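Local atomic coordinates of ribosome inactivating type 1 protein (Iris hollandica, PDB entry 3MVG), a protein that belongs to the type 1 ribosome-inactivating proteins, single-chain plant proteins named for their ability to put ribosomes out of action. Residues A[38-43]-A[66-71]; A[82-87]-A[97-102]; A[127-132]-A[153-158]; A[198-203]-A[218-223]. One frame throughout, in Å; residues are numbered along the deposited sequence.

Interaction 1. Residues A[38-43]-A[66-71]; sequences LLPAQS and LNRVNA. With SO4 (sulfate ion), chain C.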
# COMPACT_ATOMS: atom_id res chain seq x y z
N LEU A 38 14.37 3.45 -12.84
CA LEU A 38 14.53 2.87 -14.15
C LEU A 38 15.43 1.65 -14.05
O LEU A 38 16.52 1.73 -13.48
CB LEU A 38 15.17 3.90 -15.08
CG LEU A 38 15.33 3.55 -16.57
CD1 LEU A 38 13.97 3.37 -17.22
CD2 LEU A 38 16.12 4.65 -17.27
N LEU A 39 14.97 0.52 -14.57
CA LEU A 39 15.79 -0.69 -14.55
C LEU A 39 16.94 -0.56 -15.55
O LEU A 39 16.89 0.27 -16.47
CB LEU A 39 14.92 -1.92 -14.83
CG LEU A 39 13.93 -2.25 -13.70
CD1 LEU A 39 13.04 -3.39 -14.11
CD2 LEU A 39 14.63 -2.58 -12.37
N PRO A 40 18.02 -1.34 -15.35
CA PRO A 40 19.19 -1.22 -16.23
C PRO A 40 18.93 -1.67 -17.66
O PRO A 40 17.96 -2.38 -17.95
CB PRO A 40 20.24 -2.13 -15.58
CG PRO A 40 19.57 -2.88 -14.54
CD PRO A 40 18.25 -2.26 -14.22
N ALA A 41 19.83 -1.24 -18.54
CA ALA A 41 19.96 -1.83 -19.87
C ALA A 41 20.70 -3.18 -19.75
O ALA A 41 21.54 -3.35 -18.86
CB ALA A 41 20.72 -0.89 -20.78
N GLN A 42 20.38 -4.12 -20.63
CA GLN A 42 21.07 -5.42 -20.61
C GLN A 42 22.54 -5.25 -21.02
O GLN A 42 22.84 -4.67 -22.06
CB GLN A 42 20.35 -6.45 -21.48
CG GLN A 42 20.75 -7.90 -21.17
CD GLN A 42 19.59 -8.89 -21.20
OE1 GLN A 42 18.58 -8.71 -20.50
NE2 GLN A 42 19.73 -9.95 -21.98
N SER A 43 23.45 -5.73 -20.17
CA SER A 43 24.89 -5.63 -20.43
C SER A 43 25.49 -6.92 -20.98
O SER A 43 26.55 -6.89 -21.62
CB SER A 43 25.65 -5.21 -19.17
OG SER A 43 25.73 -6.27 -18.23
N LEU A 66 17.13 -13.37 -10.52
CA LEU A 66 16.40 -12.36 -11.27
C LEU A 66 17.32 -11.69 -12.27
O LEU A 66 18.52 -11.55 -12.05
CB LEU A 66 15.79 -11.32 -10.33
CG LEU A 66 14.45 -11.70 -9.70
CD1 LEU A 66 14.57 -12.93 -8.81
CD2 LEU A 66 13.88 -10.52 -8.92
N ASN A 67 16.73 -11.30 -13.39
CA ASN A 67 17.38 -10.41 -14.34
C ASN A 67 17.02 -8.99 -13.91
O ASN A 67 15.84 -8.64 -13.85
CB ASN A 67 16.87 -10.72 -15.74
CG ASN A 67 17.52 -9.87 -16.82
OD1 ASN A 67 18.33 -8.99 -16.54
ND2 ASN A 67 17.15 -10.13 -18.07
N ARG A 68 18.02 -8.19 -13.57
CA ARG A 68 17.76 -6.81 -13.16
C ARG A 68 17.09 -5.97 -14.25
O ARG A 68 16.38 -5.02 -13.95
CB ARG A 68 19.05 -6.12 -12.72
CG ARG A 68 19.68 -6.68 -11.44
CD ARG A 68 21.05 -6.05 -11.12
NE ARG A 68 20.94 -4.61 -10.88
CZ ARG A 68 21.63 -3.66 -11.51
NH1 ARG A 68 22.56 -3.96 -12.41
NH2 ARG A 68 21.42 -2.39 -11.19
N VAL A 69 17.30 -6.34 -15.51
CA VAL A 69 16.71 -5.61 -16.65
C VAL A 69 15.18 -5.60 -16.57
O VAL A 69 14.54 -4.61 -16.90
CB VAL A 69 17.22 -6.18 -18.01
CG1 VAL A 69 16.57 -5.48 -19.20
CG2 VAL A 69 18.73 -6.06 -18.09
N ASN A 70 14.59 -6.71 -16.14
CA ASN A 70 13.13 -6.78 -16.11
C ASN A 70 12.55 -7.20 -14.76
O ASN A 70 11.33 -7.38 -14.63
CB ASN A 70 12.59 -7.65 -17.26
CG ASN A 70 12.98 -9.11 -17.13
OD1 ASN A 70 13.69 -9.51 -16.20
ND2 ASN A 70 12.50 -9.92 -18.07
N ALA A 71 13.42 -7.36 -13.76
CA ALA A 71 13.03 -7.77 -12.40
C ALA A 71 12.37 -9.15 -12.35
O ALA A 71 11.67 -9.47 -11.39
CB ALA A 71 12.13 -6.72 -11.74
S SO4 C . 23.56 -0.50 -13.90
O1 SO4 C . 24.11 -1.80 -13.96
O2 SO4 C . 22.69 -0.10 -14.94
O3 SO4 C . 22.77 -0.37 -12.77
O4 SO4 C . 24.72 0.37 -13.77
O HOH W 1 15.18 -2.39 -18.23
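Pro40 sets the CG corner of its ring over one face of the Arg68 guanidinium where the loop 38-43 crosses the turn that leads from strand 61-67 to strand 72-78 in the mixed sheet of the ribosome-inactivating fold. Pro40 CG sits above the centre of that flat group, 3.7 Å from Arg68 CZ, and the two side chains cross at about a right angle. Arg68 reaches under the proline because its chain bends at chi3 (62°). At the guanidinium edge, and in its plane, is a sulfate ion, probably from the crystallisation liquor: Arg68 NH1 donates to sulfate O1 over 3.1 Å and NH2 to sulfate O3. The same guanidinium also donates to the backbone oxygens of Arg26, Ser28 and Gln47, so its rotation is fixed from several directions. Leu39 turns its methyls onto backbone oxygens of the turn, with CD2 3.4 Å from Arg68 O; its CD1 also meets Ala71 CB and, beyond the turn, the Trp201 ring. Val69 fits against the other end of the loop, CG2 packing 3.5 Å from Gln42 CA. A water donates to both Pro40 O and Val69 O and so joins the two backbones. The turn is stiffened by an Asx turn, in which Asn67 OD1 accepts from Val69 N. The remaining arm of that amide bonds to the loop: Asn67 ND2 donates to Gln42 OE1 over 3.2 Å, nearly straight at 172°, with OE1 close to the amide plane of Asn67, while ND2 stands above the carbonyl plane of Gln42.

Interaction 2. Residues A[82-87]-A[97-102]; sequences FYLLSD and NNPHRL. Unlike the reference sequence in segment 82-87: Ser86 (reference Ala).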
# COMPACT_ATOMS: atom_id res chain seq x y z
N PHE A 82 21.17 -25.64 -9.84
CA PHE A 82 20.36 -24.63 -10.51
C PHE A 82 19.40 -25.27 -11.51
O PHE A 82 19.69 -26.31 -12.13
CB PHE A 82 21.23 -23.57 -11.20
CG PHE A 82 21.78 -22.53 -10.26
CD1 PHE A 82 22.97 -22.74 -9.57
CD2 PHE A 82 21.11 -21.31 -10.08
CE1 PHE A 82 23.48 -21.77 -8.71
CE2 PHE A 82 21.63 -20.34 -9.22
CZ PHE A 82 22.81 -20.57 -8.54
N TYR A 83 18.25 -24.61 -11.64
CA TYR A 83 17.15 -24.99 -12.51
C TYR A 83 16.86 -23.78 -13.37
O TYR A 83 16.57 -22.69 -12.87
CB TYR A 83 15.94 -25.39 -11.66
CG TYR A 83 16.23 -26.63 -10.86
CD1 TYR A 83 16.80 -26.56 -9.58
CD2 TYR A 83 16.01 -27.89 -11.41
CE1 TYR A 83 17.11 -27.72 -8.86
CE2 TYR A 83 16.32 -29.05 -10.70
CZ TYR A 83 16.87 -28.96 -9.43
OH TYR A 83 17.17 -30.12 -8.74
N LEU A 84 16.96 -23.97 -14.68
CA LEU A 84 16.83 -22.87 -15.65
C LEU A 84 15.50 -22.94 -16.36
O LEU A 84 15.07 -24.01 -16.78
CB LEU A 84 17.94 -22.96 -16.70
CG LEU A 84 19.31 -22.32 -16.45
CD1 LEU A 84 19.81 -22.39 -15.01
CD2 LEU A 84 20.32 -22.94 -17.41
N LEU A 85 14.86 -21.79 -16.52
CA LEU A 85 13.73 -21.73 -17.44
C LEU A 85 14.24 -22.03 -18.86
O LEU A 85 15.44 -21.87 -19.15
CB LEU A 85 13.00 -20.38 -17.36
CG LEU A 85 12.29 -20.13 -16.03
CD1 LEU A 85 11.88 -18.67 -15.92
CD2 LEU A 85 11.07 -21.03 -15.84
N SER A 86 13.35 -22.50 -19.73
CA SER A 86 13.79 -23.05 -21.02
C SER A 86 14.53 -22.05 -21.90
O SER A 86 15.40 -22.44 -22.69
CB SER A 86 12.61 -23.66 -21.78
OG SER A 86 11.73 -22.65 -22.26
N ASP A 87 14.22 -20.77 -21.75
CA ASP A 87 14.84 -19.72 -22.55
C ASP A 87 16.08 -19.05 -21.94
O ASP A 87 16.69 -18.19 -22.55
CB ASP A 87 13.81 -18.67 -23.00
CG ASP A 87 12.98 -18.08 -21.85
OD1 ASP A 87 13.00 -18.58 -20.70
OD2 ASP A 87 12.24 -17.11 -22.13
N ASN A 97 28.10 -26.51 -13.74
CA ASN A 97 28.35 -27.27 -14.96
C ASN A 97 27.19 -28.13 -15.43
O ASN A 97 27.08 -28.43 -16.63
CB ASN A 97 29.61 -28.12 -14.81
CG ASN A 97 30.87 -27.29 -14.69
OD1 ASN A 97 30.92 -26.16 -15.19
ND2 ASN A 97 31.89 -27.83 -14.04
N ASN A 98 26.32 -28.51 -14.49
CA ASN A 98 25.19 -29.39 -14.79
C ASN A 98 23.84 -28.92 -14.23
O ASN A 98 23.18 -29.67 -13.51
CB ASN A 98 25.47 -30.81 -14.27
CG ASN A 98 26.50 -31.55 -15.10
OD1 ASN A 98 26.15 -32.35 -15.96
ND2 ASN A 98 27.77 -31.28 -14.85
N PRO A 99 23.42 -27.68 -14.57
CA PRO A 99 22.09 -27.26 -14.11
C PRO A 99 21.03 -28.00 -14.92
O PRO A 99 21.31 -28.51 -16.01
CB PRO A 99 22.07 -25.77 -14.45
CG PRO A 99 22.95 -25.66 -15.65
CD PRO A 99 24.06 -26.64 -15.40
N HIS A 100 19.82 -28.08 -14.38
CA HIS A 100 18.73 -28.71 -15.09
C HIS A 100 17.88 -27.68 -15.81
O HIS A 100 17.46 -26.68 -15.20
CB HIS A 100 17.86 -29.50 -14.11
CG HIS A 100 16.65 -30.11 -14.76
ND1 HIS A 100 16.73 -31.22 -15.57
CD2 HIS A 100 15.35 -29.75 -14.74
CE1 HIS A 100 15.52 -31.52 -16.01
NE2 HIS A 100 14.67 -30.65 -15.52
N ARG A 101 17.62 -27.90 -17.10
CA ARG A 101 16.76 -27.01 -17.86
C ARG A 101 15.31 -27.49 -17.85
O ARG A 101 15.02 -28.63 -18.26
CB ARG A 101 17.29 -26.84 -19.29
CG ARG A 101 16.54 -25.75 -20.05
CD ARG A 101 17.15 -25.48 -21.42
NE ARG A 101 18.50 -24.94 -21.36
CZ ARG A 101 18.82 -23.68 -21.07
NH1 ARG A 101 17.87 -22.79 -20.78
NH2 ARG A 101 20.09 -23.30 -21.06
N LEU A 102 14.42 -26.63 -17.39
CA LEU A 102 12.99 -26.88 -17.39
C LEU A 102 12.44 -26.74 -18.80
O LEU A 102 13.03 -26.05 -19.64
CB LEU A 102 12.30 -25.91 -16.43
CG LEU A 102 12.82 -26.00 -14.99
CD1 LEU A 102 12.54 -24.72 -14.22
CD2 LEU A 102 12.18 -27.19 -14.29
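Strand 81-84 and the short strand 100-101 pair in parallel, with Tyr83 opposite His100 and Leu84 opposite Arg101, through three backbone hydrogen bonds: His100 N to Phe82 O, Leu84 N to His100 O, and Leu102 N to Leu84 O at 2.8 Å. Helix 92-95 lies between them in the chain, making a beta-alpha-beta unit that adds strand 100-101 at one edge of the mixed sheet. On one face Tyr83 and His100 meet rim to rim, their planes 63° apart and neither ring over the other. The touching atoms are Tyr83 CD2 and His100 CB, 3.6 Å apart, while Tyr76 meets the tyrosine ring from the neighbouring strand. The opposite face carries Leu84 and Arg101. Leu84 CD2 lies over one face of the guanidinium, 3.7 Å from Arg101 NH2, and CD1 of the same leucine packs on Pro99 CB. With CG anti to the backbone N (chi1 -172°) and a bend at chi3, the arginine chain runs alongside the end of the strand and brings NH1 close to Leu85 O, 3.1 Å away. NH1 makes a weak bond to Ser86 O and a further hydrogen bond to Thr88 O. Leu102, whose N bonds Leu84 O, also brings its CB to 3.4 Å from that oxygen, and Ser86, which replaces the alanine of the reference sequence, sets its CB against Leu102 O. One cationic nitrogen thus gathers carbonyl oxygens where the strand ends, which would probably offset their local negative potential, while the aliphatic leucine shields one side of the charge.

Interaction 3. Residues A[127-132]-A[153-158]; sequences NPLATA and IVLIQL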
# COMPACT_ATOMS: atom_id res chain seq x y z
N ASN A 127 1.67 -18.06 3.73
CA ASN A 127 1.66 -19.52 3.70
C ASN A 127 1.89 -20.09 2.29
O ASN A 127 2.71 -20.98 2.13
CB ASN A 127 0.42 -20.10 4.38
CG ASN A 127 0.54 -20.13 5.89
OD1 ASN A 127 1.50 -20.67 6.43
ND2 ASN A 127 -0.43 -19.54 6.57
N PRO A 128 1.20 -19.55 1.25
CA PRO A 128 1.54 -19.99 -0.12
C PRO A 128 3.00 -19.74 -0.48
O PRO A 128 3.61 -20.56 -1.16
CB PRO A 128 0.59 -19.17 -0.99
CG PRO A 128 -0.62 -19.01 -0.12
CD PRO A 128 -0.08 -18.82 1.28
N LEU A 129 3.55 -18.62 -0.02
CA LEU A 129 4.96 -18.30 -0.27
C LEU A 129 5.87 -19.37 0.34
O LEU A 129 6.76 -19.90 -0.33
CB LEU A 129 5.28 -16.91 0.29
CG LEU A 129 6.42 -16.11 -0.34
CD1 LEU A 129 6.41 -14.67 0.14
CD2 LEU A 129 7.77 -16.76 -0.05
N ALA A 130 5.63 -19.71 1.60
CA ALA A 130 6.39 -20.77 2.29
C ALA A 130 6.24 -22.11 1.58
O ALA A 130 7.23 -22.81 1.36
CB ALA A 130 5.96 -20.88 3.74
N THR A 131 5.02 -22.46 1.19
CA THR A 131 4.78 -23.72 0.51
C THR A 131 5.50 -23.79 -0.83
O THR A 131 6.07 -24.83 -1.20
CB THR A 131 3.28 -23.95 0.35
OG1 THR A 131 2.71 -24.10 1.66
CG2 THR A 131 2.98 -25.20 -0.48
N ALA A 132 5.52 -22.68 -1.56
CA ALA A 132 6.20 -22.62 -2.85
C ALA A 132 7.71 -22.82 -2.66
O ALA A 132 8.34 -23.54 -3.43
CB ALA A 132 5.90 -21.30 -3.55
N ILE A 153 4.64 -19.55 -10.15
CA ILE A 153 3.55 -18.58 -10.26
C ILE A 153 3.40 -17.79 -8.96
O ILE A 153 3.25 -16.56 -8.98
CB ILE A 153 2.22 -19.28 -10.64
CG1 ILE A 153 2.27 -19.73 -12.10
CG2 ILE A 153 1.03 -18.35 -10.42
CD1 ILE A 153 1.15 -20.67 -12.51
N VAL A 154 3.43 -18.50 -7.83
CA VAL A 154 3.33 -17.87 -6.51
C VAL A 154 4.53 -16.94 -6.27
O VAL A 154 4.36 -15.77 -5.92
CB VAL A 154 3.22 -18.93 -5.39
CG1 VAL A 154 3.29 -18.29 -4.01
CG2 VAL A 154 1.91 -19.72 -5.53
N LEU A 155 5.73 -17.46 -6.47
CA LEU A 155 6.95 -16.70 -6.16
C LEU A 155 7.17 -15.50 -7.07
O LEU A 155 7.55 -14.44 -6.61
CB LEU A 155 8.18 -17.61 -6.15
CG LEU A 155 8.12 -18.68 -5.06
CD1 LEU A 155 9.32 -19.61 -5.15
CD2 LEU A 155 7.98 -18.11 -3.65
N ILE A 156 6.92 -15.68 -8.37
CA ILE A 156 7.02 -14.57 -9.31
C ILE A 156 6.08 -13.43 -8.90
O ILE A 156 6.48 -12.26 -8.88
CB ILE A 156 6.77 -15.03 -10.76
CG1 ILE A 156 7.96 -15.87 -11.24
CG2 ILE A 156 6.52 -13.82 -11.67
CD1 ILE A 156 7.69 -16.70 -12.48
N GLN A 157 4.85 -13.76 -8.55
CA GLN A 157 3.92 -12.72 -8.15
C GLN A 157 4.30 -12.03 -6.85
O GLN A 157 4.15 -10.82 -6.72
CB GLN A 157 2.49 -13.24 -8.10
CG GLN A 157 1.94 -13.57 -9.47
CD GLN A 157 0.52 -14.03 -9.38
OE1 GLN A 157 -0.41 -13.26 -9.64
NE2 GLN A 157 0.33 -15.27 -8.98
N LEU A 158 4.82 -12.79 -5.88
CA LEU A 158 5.13 -12.24 -4.56
C LEU A 158 6.51 -11.61 -4.46
O LEU A 158 6.82 -10.99 -3.44
CB LEU A 158 4.90 -13.29 -3.47
CG LEU A 158 3.45 -13.75 -3.34
CD1 LEU A 158 3.35 -14.87 -2.33
CD2 LEU A 158 2.56 -12.59 -2.94
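Leu129 wedges between Leu155 and Leu158 where helix 126-138 crosses helix 146-164 in the helical part of the ribosome-inactivating fold. The N-to-C directions of the short segments are 125° apart, with axes 9.1 Å from each other, and the side chains that meet are all apolar. Leu129 is extended, CG anti to the backbone N (chi1 -154°) and chi2 also near anti, a pair of torsions unusual for leucine, which carries its two methyls to different partners: CD2 meets Leu155 CD2 at 3.9 Å, the two side chains crossing at about a right angle, and CD1 reaches Leu158 CD1. Leu158 differs at the first torsion, its CG beside the backbone N (chi1 -63°), and its CD1 lies 3.8 Å from Leu129 CB, so it touches the base of that side chain as well as its branches. Leu155 has nearly the same torsions as Leu158, one helical turn earlier, and its isobutyl group closes over the small Ala132, whose CB is 3.8 Å from Leu155 CG. Beside it, Val154 directs CG1 at the first turn of the facing segment, where it meets the Pro128 ring at CB and the peptide oxygen of the same proline. Ile122 covers Val154 from a neighbouring loop and Asn187 lies against Pro128. On a different side of its helix from these leucines, Gln157 folds back along its own backbone: its NE2 donates to Ile153 O over 3.2 Å, and the backbone N of Gln157 reaches that same oxygen from the opposite face of the carbonyl plane.

Interaction 4. Residues A[198-203]-A[218-223]; sequences QTNWQT and QPVKLQ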
# COMPACT_ATOMS: atom_id res chain seq x y z
N GLN A 198 -0.48 -6.57 -14.09
CA GLN A 198 0.72 -7.33 -14.43
C GLN A 198 0.98 -7.33 -15.93
O GLN A 198 2.11 -7.13 -16.38
CB GLN A 198 0.61 -8.78 -13.93
CG GLN A 198 0.54 -8.92 -12.42
CD GLN A 198 0.19 -10.33 -12.00
OE1 GLN A 198 -0.08 -11.20 -12.83
NE2 GLN A 198 0.18 -10.57 -10.70
N THR A 199 -0.08 -7.56 -16.71
CA THR A 199 -0.00 -7.61 -18.18
C THR A 199 0.47 -6.29 -18.80
O THR A 199 1.08 -6.28 -19.87
CB THR A 199 -1.40 -7.98 -18.77
OG1 THR A 199 -1.85 -9.21 -18.20
CG2 THR A 199 -1.37 -8.10 -20.30
N ASN A 200 0.19 -5.18 -18.11
CA ASN A 200 0.45 -3.85 -18.64
C ASN A 200 1.72 -3.18 -18.13
O ASN A 200 1.90 -1.97 -18.34
CB ASN A 200 -0.77 -2.96 -18.42
CG ASN A 200 -1.82 -3.18 -19.47
OD1 ASN A 200 -1.71 -2.66 -20.59
ND2 ASN A 200 -2.83 -3.98 -19.15
N TRP A 201 2.61 -3.95 -17.51
CA TRP A 201 3.82 -3.36 -16.95
C TRP A 201 4.71 -2.69 -18.00
O TRP A 201 5.14 -1.56 -17.80
CB TRP A 201 4.61 -4.40 -16.17
CG TRP A 201 5.85 -3.83 -15.53
CD1 TRP A 201 5.91 -2.83 -14.59
CD2 TRP A 201 7.20 -4.21 -15.80
NE1 TRP A 201 7.22 -2.58 -14.25
CE2 TRP A 201 8.02 -3.42 -14.97
CE3 TRP A 201 7.78 -5.17 -16.63
CZ2 TRP A 201 9.41 -3.56 -14.97
CZ3 TRP A 201 9.15 -5.30 -16.63
CH2 TRP A 201 9.96 -4.50 -15.80
N GLN A 202 4.97 -3.38 -19.10
CA GLN A 202 5.78 -2.78 -20.16
C GLN A 202 5.11 -1.54 -20.74
O GLN A 202 5.75 -0.49 -20.90
CB GLN A 202 6.13 -3.79 -21.27
CG GLN A 202 6.75 -3.11 -22.49
CD GLN A 202 7.41 -4.05 -23.47
OE1 GLN A 202 7.82 -3.62 -24.55
NE2 GLN A 202 7.56 -5.31 -23.10
N THR A 203 3.81 -1.63 -21.01
CA THR A 203 3.06 -0.52 -21.58
C THR A 203 3.12 0.71 -20.67
O THR A 203 3.41 1.81 -21.14
CB THR A 203 1.61 -0.93 -21.88
OG1 THR A 203 1.62 -1.94 -22.90
CG2 THR A 203 0.79 0.25 -22.37
N GLN A 218 -0.23 7.85 -25.06
CA GLN A 218 -1.28 6.86 -25.26
C GLN A 218 -1.83 6.41 -23.91
O GLN A 218 -1.21 5.58 -23.23
CB GLN A 218 -0.76 5.66 -26.06
CG GLN A 218 -0.37 5.97 -27.50
CD GLN A 218 -1.54 6.47 -28.35
OE1 GLN A 218 -2.68 6.03 -28.19
NE2 GLN A 218 -1.24 7.38 -29.27
N PRO A 219 -2.98 6.97 -23.49
CA PRO A 219 -3.61 6.54 -22.24
C PRO A 219 -3.83 5.03 -22.19
O PRO A 219 -4.11 4.39 -23.20
CB PRO A 219 -4.93 7.31 -22.24
CG PRO A 219 -4.58 8.59 -22.95
CD PRO A 219 -3.63 8.17 -24.05
N VAL A 220 -3.68 4.47 -20.99
CA VAL A 220 -3.68 3.02 -20.79
C VAL A 220 -4.96 2.61 -20.06
O VAL A 220 -5.17 2.97 -18.90
CB VAL A 220 -2.43 2.57 -19.98
CG1 VAL A 220 -2.43 1.05 -19.79
CG2 VAL A 220 -1.15 3.02 -20.66
N LYS A 221 -5.81 1.84 -20.74
CA LYS A 221 -7.01 1.31 -20.10
C LYS A 221 -6.66 0.06 -19.30
O LYS A 221 -5.98 -0.83 -19.80
CB LYS A 221 -8.08 1.00 -21.14
CG LYS A 221 -9.40 0.54 -20.54
CD LYS A 221 -10.41 0.13 -21.61
CE LYS A 221 -9.99 -1.14 -22.34
NZ LYS A 221 -10.26 -2.38 -21.59
N LEU A 222 -7.15 0.01 -18.07
CA LEU A 222 -6.95 -1.14 -17.18
C LEU A 222 -8.27 -1.66 -16.66
O LEU A 222 -9.15 -0.89 -16.28
CB LEU A 222 -6.08 -0.75 -15.98
CG LEU A 222 -4.63 -0.33 -16.22
CD1 LEU A 222 -4.02 0.12 -14.91
CD2 LEU A 222 -3.81 -1.45 -16.83
N GLN A 223 -8.40 -2.98 -16.64
CA GLN A 223 -9.52 -3.61 -15.95
C GLN A 223 -9.35 -3.47 -14.45
O GLN A 223 -8.26 -3.66 -13.92
CB GLN A 223 -9.59 -5.10 -16.28
CG GLN A 223 -9.73 -5.41 -17.76
CD GLN A 223 -11.06 -4.98 -18.35
OE1 GLN A 223 -12.11 -5.03 -17.70
NE2 GLN A 223 -11.02 -4.56 -19.61
O HOH W 2 -4.02 -1.53 -21.77
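Asn200 and Thr203 carry the whole face that segment 198-203 turns toward segment 218-223, meeting Leu222 and Val220. Asn200 comes first, at the break between helix 192-199 and helix 201-210: it is the first residue to leave helical geometry after the one and holds the N-cap position of the other, although its side chain makes no capping bond there. Its amide instead slides along Leu222, the two side chains passing each other in opposite directions, and Leu222 CD2 touches Asn200 CB, CG and ND2, the last at 3.6 Å. ND2 is tied back to Asp196 O in the preceding helix, which fixes the turn of the amide and leaves OD1 on the side of the strand. There OD1 lies 3.9 Å from Val220 CG1. A water sits 2.8 Å from Asn200 OD1 and within hydrogen-bonding distance of Lys221 O, bridging the helix break and the strand. The strand belongs to the two-stranded antiparallel hairpin 215-223 and 229-234, which follows the helices in the ribosome-inactivating chain, and Val220 and Leu222 are bonded through their backbones to Ile232 and Val230 of its partner strand. One residue past the break, Trp201 turns its indole into the protein, where it meets the Phe165 ring and makes a cation-pi contact with Arg164. Thr203 then faces the hairpin again. Its methyl is anti to the backbone N while OG1 sits beside that N (chi1 -65°), and so CG2 meets Val220 CG2 at 3.8 Å, methyl against methyl.

Overall arrangement
From the N terminus, interaction 1 closes first, joining the loop before strand 49-55 to the turn after strand 61-67. Interaction 2 follows on the same mixed sheet, closing the crossover through helix 92-95 and adding the edge strand. Interaction 3 brings helix 126-138 against helix 146-164, closing the connection between them, and interaction 4 joins a helix break to the later hairpin. All four lie in series along the chain, none nesting in or crossing another. Space brings some of them together: Trp201 of interaction 4 packs on Asn70 of interaction 1, and Gln198 probably hydrogen-bonds Gln157 of interaction 3. Interactions 2 and 4 are farthest apart, about 32 Å between centres.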